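Local coordinates for protein ribulose bisphosphate carboxylase (Pyrococcus horikoshii, PDB 2D69) that probably catalyses the addition of carbon dioxide and water to ribulose 1,5-bisphosphate, giving two molecules of 3-phosphoglycerate in an archaeal AMP degradation pathway, at residues A[378-392]-A[405-418]. Numbering follows the deposited sequence.
Sequences HPDGPRAGAKALRDA and KAKSSPELKKSLRE
His-378 and Glu-411 join two helices of the Rubisco alpha/beta barrel domain: helix 382-398, which comes after the last barrel strand, 368-370, and the short helix 372-376, and the C-terminal helix 410-422; the axes of 382-392 and 410-418 pass 7.9 Å apart at 93°. In the type I turn 378-381, Asp-380 N donates to ND1 in the ring plane, which leaves His-378 NE2 as the donor to Glu-411 O, 2.8 Å away and almost straight at 174°. That carbonyl is gripped twice, since Ser-415 N makes its helical bond from the opposite face. CG of His-378 lies anti to the backbone N (chi1 -169°), which carries the ring out to the crossing helix, where Lys-414 CB and Ser-415 CB pack round it and Ala-384 CB covers part of one face. A leucine here would probably leave Glu-411 O without its second donor and the turn without its acceptor for Asp-380 N. Glu-411 CG rests on Ala-384 CB at 3.7 Å, and a bend at chi2 turns the carboxylate back to the extended Lys-387, whose NZ forms a salt bridge on the syn side of OE2, well out of the carboxylate plane. Small Ala-388 lets the backbones close in, its CA only 4.3 Å from Leu-412 CA, while Leu-412 CD1 touches Ala-392 CB. The N-cap Ser-409 accepts a weak bond from Leu-412 N, and its OG donates to the anti side of Asp-391 OD2 at 2.6 Å; Asp-391 OD1 accepts from a water, which in turn accepts from Lys-405 NZ.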
loop_
_atom_site.group_PDB
_atom_site.type_symbol
_atom_site.label_atom_id
_atom_site.label_comp_id
_atom_site.label_asym_id
_atom_site.label_seq_id
_atom_site.Cartn_x
_atom_site.Cartn_y
_atom_site.Cartn_z
ATOM N N HIS A 378 6.679 -20.327 -48.877
ATOM C CA HIS A 378 7.860 -20.573 -49.692
ATOM C C HIS A 378 7.969 -22.080 -49.831
ATOM O O HIS A 378 7.755 -22.798 -48.862
ATOM C CB HIS A 378 9.086 -20.018 -49.003
ATOM C CG HIS A 378 10.284 -19.983 -49.877
ATOM N ND1 HIS A 378 10.994 -21.117 -50.190
ATOM C CD2 HIS A 378 10.885 -18.970 -50.531
ATOM C CE1 HIS A 378 12.000 -20.806 -50.984
ATOM N NE2 HIS A 378 11.982 -19.503 -51.179
ATOM N N PRO A 379 8.249 -22.578 -51.034
ATOM C CA PRO A 379 8.452 -24.015 -51.248
ATOM C C PRO A 379 9.460 -24.707 -50.331
ATOM O O PRO A 379 9.320 -25.905 -50.121
ATOM C CB PRO A 379 8.936 -24.092 -52.701
ATOM C CG PRO A 379 8.315 -22.928 -53.341
ATOM C CD PRO A 379 8.318 -21.815 -52.295
ATOM N N ASP A 380 10.443 -23.990 -49.790
ATOM C CA ASP A 380 11.437 -24.619 -48.935
ATOM C C ASP A 380 11.142 -24.376 -47.457
ATOM O O ASP A 380 11.919 -24.759 -46.601
ATOM C CB ASP A 380 12.827 -24.105 -49.271
ATOM C CG ASP A 380 13.305 -24.568 -50.596
ATOM O OD1 ASP A 380 14.100 -23.850 -51.234
ATOM O OD2 ASP A 380 12.936 -25.627 -51.085
ATOM N N GLY A 381 10.003 -23.765 -47.159
ATOM C CA GLY A 381 9.552 -23.588 -45.785
ATOM C C GLY A 381 9.719 -22.148 -45.316
ATOM O O GLY A 381 10.318 -21.333 -46.000
ATOM N N PRO A 382 9.160 -21.836 -44.161
ATOM C CA PRO A 382 9.130 -20.451 -43.658
ATOM C C PRO A 382 10.503 -19.825 -43.415
ATOM O O PRO A 382 10.670 -18.657 -43.682
ATOM C CB PRO A 382 8.313 -20.534 -42.364
ATOM C CG PRO A 382 8.176 -21.972 -42.030
ATOM C CD PRO A 382 8.448 -22.789 -43.281
ATOM N N ARG A 383 11.483 -20.572 -42.952
ATOM C CA ARG A 383 12.824 -19.998 -42.803
ATOM C C ARG A 383 13.346 -19.496 -44.138
ATOM O O ARG A 383 13.842 -18.383 -44.246
ATOM C CB ARG A 383 13.786 -21.031 -42.272
ATOM C CG ARG A 383 15.034 -20.519 -41.603
ATOM C CD ARG A 383 16.050 -21.598 -41.536
ATOM N NE ARG A 383 16.843 -21.655 -40.314
ATOM C CZ ARG A 383 16.575 -22.376 -39.223
ATOM N NH1 ARG A 383 15.462 -23.086 -39.090
ATOM N NH2 ARG A 383 17.437 -22.338 -38.219
ATOM N N ALA A 384 13.220 -20.315 -45.163
ATOM C CA ALA A 384 13.665 -19.939 -46.485
ATOM C C ALA A 384 12.877 -18.788 -47.037
ATOM O O ALA A 384 13.430 -17.932 -47.717
ATOM C CB ALA A 384 13.591 -21.134 -47.463
ATOM N N GLY A 385 11.588 -18.730 -46.736
ATOM C CA GLY A 385 10.783 -17.603 -47.185
ATOM C C GLY A 385 11.228 -16.286 -46.600
ATOM O O GLY A 385 11.142 -15.229 -47.224
ATOM N N ALA A 386 11.616 -16.323 -45.338
ATOM C CA ALA A 386 12.017 -15.107 -44.669
ATOM C C ALA A 386 13.295 -14.604 -45.313
ATOM O O ALA A 386 13.427 -13.403 -45.518
ATOM C CB ALA A 386 12.226 -15.345 -43.196
ATOM N N LYS A 387 14.213 -15.535 -45.642
ATOM C CA LYS A 387 15.469 -15.141 -46.236
ATOM C C LYS A 387 15.188 -14.511 -47.587
ATOM O O LYS A 387 15.813 -13.521 -47.935
ATOM C CB LYS A 387 16.448 -16.300 -46.398
ATOM C CG LYS A 387 17.900 -15.802 -46.712
ATOM C CD LYS A 387 18.896 -16.938 -46.996
ATOM C CE LYS A 387 20.066 -16.452 -47.918
ATOM N NZ LYS A 387 20.650 -17.518 -48.796
ATOM N N ALA A 388 14.216 -15.060 -48.308
ATOM C CA ALA A 388 13.911 -14.581 -49.655
ATOM C C ALA A 388 13.397 -13.146 -49.583
ATOM O O ALA A 388 13.737 -12.301 -50.404
ATOM C CB ALA A 388 12.886 -15.471 -50.322
ATOM N N LEU A 389 12.581 -12.879 -48.586
ATOM C CA LEU A 389 12.036 -11.544 -48.392
ATOM C C LEU A 389 13.170 -10.550 -48.063
ATOM O O LEU A 389 13.264 -9.472 -48.663
ATOM C CB LEU A 389 11.003 -11.568 -47.286
ATOM C CG LEU A 389 10.220 -10.253 -47.091
ATOM C CD1 LEU A 389 9.298 -9.945 -48.278
ATOM C CD2 LEU A 389 9.452 -10.301 -45.767
ATOM N N ARG A 390 14.036 -10.928 -47.130
ATOM C CA ARG A 390 15.174 -10.064 -46.741
ATOM C C ARG A 390 16.101 -9.821 -47.927
ATOM O O ARG A 390 16.626 -8.735 -48.076
ATOM C CB ARG A 390 15.954 -10.654 -45.571
ATOM C CG ARG A 390 15.249 -10.493 -44.175
ATOM C CD ARG A 390 15.284 -9.054 -43.570
ATOM N NE ARG A 390 16.681 -8.575 -43.492
ATOM C CZ ARG A 390 17.560 -8.918 -42.543
ATOM N NH1 ARG A 390 17.218 -9.708 -41.538
ATOM N NH2 ARG A 390 18.785 -8.403 -42.559
ATOM N N ASP A 391 16.296 -10.818 -48.787
ATOM C CA ASP A 391 17.212 -10.663 -49.905
ATOM C C ASP A 391 16.592 -9.778 -50.963
ATOM O O ASP A 391 17.285 -8.964 -51.569
ATOM C CB ASP A 391 17.535 -11.995 -50.515
ATOM C CG ASP A 391 18.508 -12.807 -49.676
ATOM O OD1 ASP A 391 19.178 -12.288 -48.740
ATOM O OD2 ASP A 391 18.679 -13.991 -49.909
ATOM N N ALA A 392 15.288 -9.909 -51.187
ATOM C CA ALA A 392 14.635 -9.050 -52.155
ATOM C C ALA A 392 14.675 -7.587 -51.706
ATOM O O ALA A 392 14.805 -6.715 -52.539
ATOM C CB ALA A 392 13.197 -9.502 -52.436
ATOM N N LYS A 405 20.132 -10.942 -58.188
ATOM C CA LYS A 405 20.305 -11.282 -56.771
ATOM C C LYS A 405 20.063 -12.774 -56.542
ATOM O O LYS A 405 20.677 -13.387 -55.686
ATOM C CB LYS A 405 19.344 -10.438 -55.916
ATOM C CG LYS A 405 19.483 -10.645 -54.413
ATOM C CD LYS A 405 20.774 -10.089 -53.855
ATOM C CE LYS A 405 20.831 -10.349 -52.354
ATOM N NZ LYS A 405 21.842 -9.554 -51.652
ATOM N N ALA A 406 19.174 -13.338 -57.354
ATOM C CA ALA A 406 18.730 -14.707 -57.221
ATOM C C ALA A 406 19.841 -15.699 -57.544
ATOM O O ALA A 406 19.759 -16.866 -57.152
ATOM C CB ALA A 406 17.525 -14.948 -58.111
ATOM N N LYS A 407 20.890 -15.225 -58.220
ATOM C CA LYS A 407 22.043 -16.065 -58.549
ATOM C C LYS A 407 22.918 -16.390 -57.347
ATOM O O LYS A 407 23.603 -17.403 -57.336
ATOM C CB LYS A 407 22.899 -15.412 -59.653
ATOM C CG LYS A 407 22.206 -15.311 -61.007
ATOM C CD LYS A 407 22.864 -14.213 -61.849
ATOM C CE LYS A 407 22.596 -14.328 -63.346
ATOM N NZ LYS A 407 23.380 -13.279 -64.095
ATOM N N SER A 408 22.902 -15.524 -56.348
ATOM C CA SER A 408 23.598 -15.755 -55.085
ATOM C C SER A 408 22.606 -16.038 -53.933
ATOM O O SER A 408 23.022 -16.159 -52.782
ATOM C CB SER A 408 24.484 -14.538 -54.756
ATOM O OG SER A 408 23.690 -13.367 -54.552
ATOM N N SER A 409 21.312 -16.160 -54.245
ATOM C CA SER A 409 20.270 -16.444 -53.246
ATOM C C SER A 409 19.277 -17.525 -53.699
ATOM O O SER A 409 18.274 -17.205 -54.351
ATOM C CB SER A 409 19.465 -15.184 -52.955
ATOM O OG SER A 409 18.478 -15.462 -51.986
ATOM N N PRO A 410 19.542 -18.787 -53.361
ATOM C CA PRO A 410 18.642 -19.895 -53.737
ATOM C C PRO A 410 17.184 -19.689 -53.282
ATOM O O PRO A 410 16.249 -20.118 -53.968
ATOM C CB PRO A 410 19.261 -21.112 -53.024
ATOM C CG PRO A 410 20.726 -20.753 -52.925
ATOM C CD PRO A 410 20.719 -19.268 -52.611
ATOM N N GLU A 411 17.003 -19.023 -52.147
ATOM C CA GLU A 411 15.675 -18.836 -51.590
ATOM C C GLU A 411 14.900 -17.865 -52.462
ATOM O O GLU A 411 13.730 -18.082 -52.806
ATOM C CB GLU A 411 15.768 -18.351 -50.138
ATOM C CG GLU A 411 16.332 -19.395 -49.185
ATOM C CD GLU A 411 17.850 -19.441 -49.118
ATOM O OE1 GLU A 411 18.334 -20.317 -48.391
ATOM O OE2 GLU A 411 18.570 -18.625 -49.753
ATOM N N LEU A 412 15.565 -16.792 -52.847
ATOM C CA LEU A 412 14.929 -15.795 -53.684
ATOM C C LEU A 412 14.700 -16.391 -55.073
ATOM O O LEU A 412 13.681 -16.159 -55.692
ATOM C CB LEU A 412 15.777 -14.519 -53.726
ATOM C CG LEU A 412 15.260 -13.465 -54.698
ATOM C CD1 LEU A 412 13.824 -13.003 -54.325
ATOM C CD2 LEU A 412 16.250 -12.306 -54.794
ATOM N N LYS A 413 15.643 -17.191 -55.562
ATOM C CA LYS A 413 15.468 -17.838 -56.871
ATOM C C LYS A 413 14.194 -18.707 -56.881
ATOM O O LYS A 413 13.414 -18.631 -57.815
ATOM C CB LYS A 413 16.713 -18.655 -57.239
ATOM C CG LYS A 413 16.834 -19.051 -58.736
ATOM C CD LYS A 413 18.005 -19.989 -58.927
ATOM C CE LYS A 413 18.557 -19.966 -60.337
ATOM N NZ LYS A 413 19.391 -21.199 -60.591
ATOM N N LYS A 414 13.958 -19.494 -55.829
ATOM C CA LYS A 414 12.800 -20.403 -55.801
ATOM C C LYS A 414 11.494 -19.637 -55.695
ATOM O O LYS A 414 10.479 -20.036 -56.267
ATOM C CB LYS A 414 12.868 -21.398 -54.639
ATOM C CG LYS A 414 12.413 -22.826 -54.998
ATOM C CD LYS A 414 13.590 -23.797 -54.893
ATOM C CE LYS A 414 13.172 -25.266 -54.867
ATOM N NZ LYS A 414 14.234 -26.084 -55.625
ATOM N N SER A 415 11.527 -18.547 -54.934
ATOM C CA SER A 415 10.364 -17.730 -54.714
ATOM C C SER A 415 9.941 -17.130 -56.061
ATOM O O SER A 415 8.766 -17.124 -56.381
ATOM C CB SER A 415 10.693 -16.625 -53.678
ATOM O OG SER A 415 9.623 -15.706 -53.527
ATOM N N LEU A 416 10.892 -16.593 -56.812
ATOM C CA LEU A 416 10.601 -16.005 -58.131
ATOM C C LEU A 416 10.022 -17.041 -59.132
ATOM O O LEU A 416 9.053 -16.786 -59.841
ATOM C CB LEU A 416 11.872 -15.354 -58.721
ATOM C CG LEU A 416 12.341 -14.099 -57.945
ATOM C CD1 LEU A 416 13.619 -13.553 -58.546
ATOM C CD2 LEU A 416 11.255 -12.980 -57.809
ATOM N N ARG A 417 10.594 -18.225 -59.134
ATOM C CA ARG A 417 10.139 -19.279 -60.030
ATOM C C ARG A 417 8.684 -19.662 -59.671
ATOM O O ARG A 417 7.849 -19.791 -60.557
ATOM C CB ARG A 417 11.131 -20.426 -59.916
ATOM C CG ARG A 417 10.981 -21.595 -60.863
ATOM C CD ARG A 417 11.940 -22.759 -60.481
ATOM N NE ARG A 417 11.214 -23.846 -59.800
ATOM C CZ ARG A 417 10.681 -24.909 -60.441
ATOM N NH1 ARG A 417 10.796 -25.011 -61.760
ATOM N NH2 ARG A 417 10.020 -25.852 -59.758
ATOM N N GLU A 418 8.354 -19.746 -58.376
ATOM C CA GLU A 418 6.995 -20.132 -57.951
ATOM C C GLU A 418 5.888 -19.185 -58.376
ATOM O O GLU A 418 4.807 -19.629 -58.713
ATOM C CB GLU A 418 6.867 -20.241 -56.432
ATOM C CG GLU A 418 7.127 -21.628 -55.907
ATOM C CD GLU A 418 6.066 -22.671 -56.254
ATOM O OE1 GLU A 418 4.838 -22.329 -56.298
ATOM O OE2 GLU A 418 6.489 -23.858 -56.445
HETATM O O HOH W 1 20.815 -10.010 -48.958
#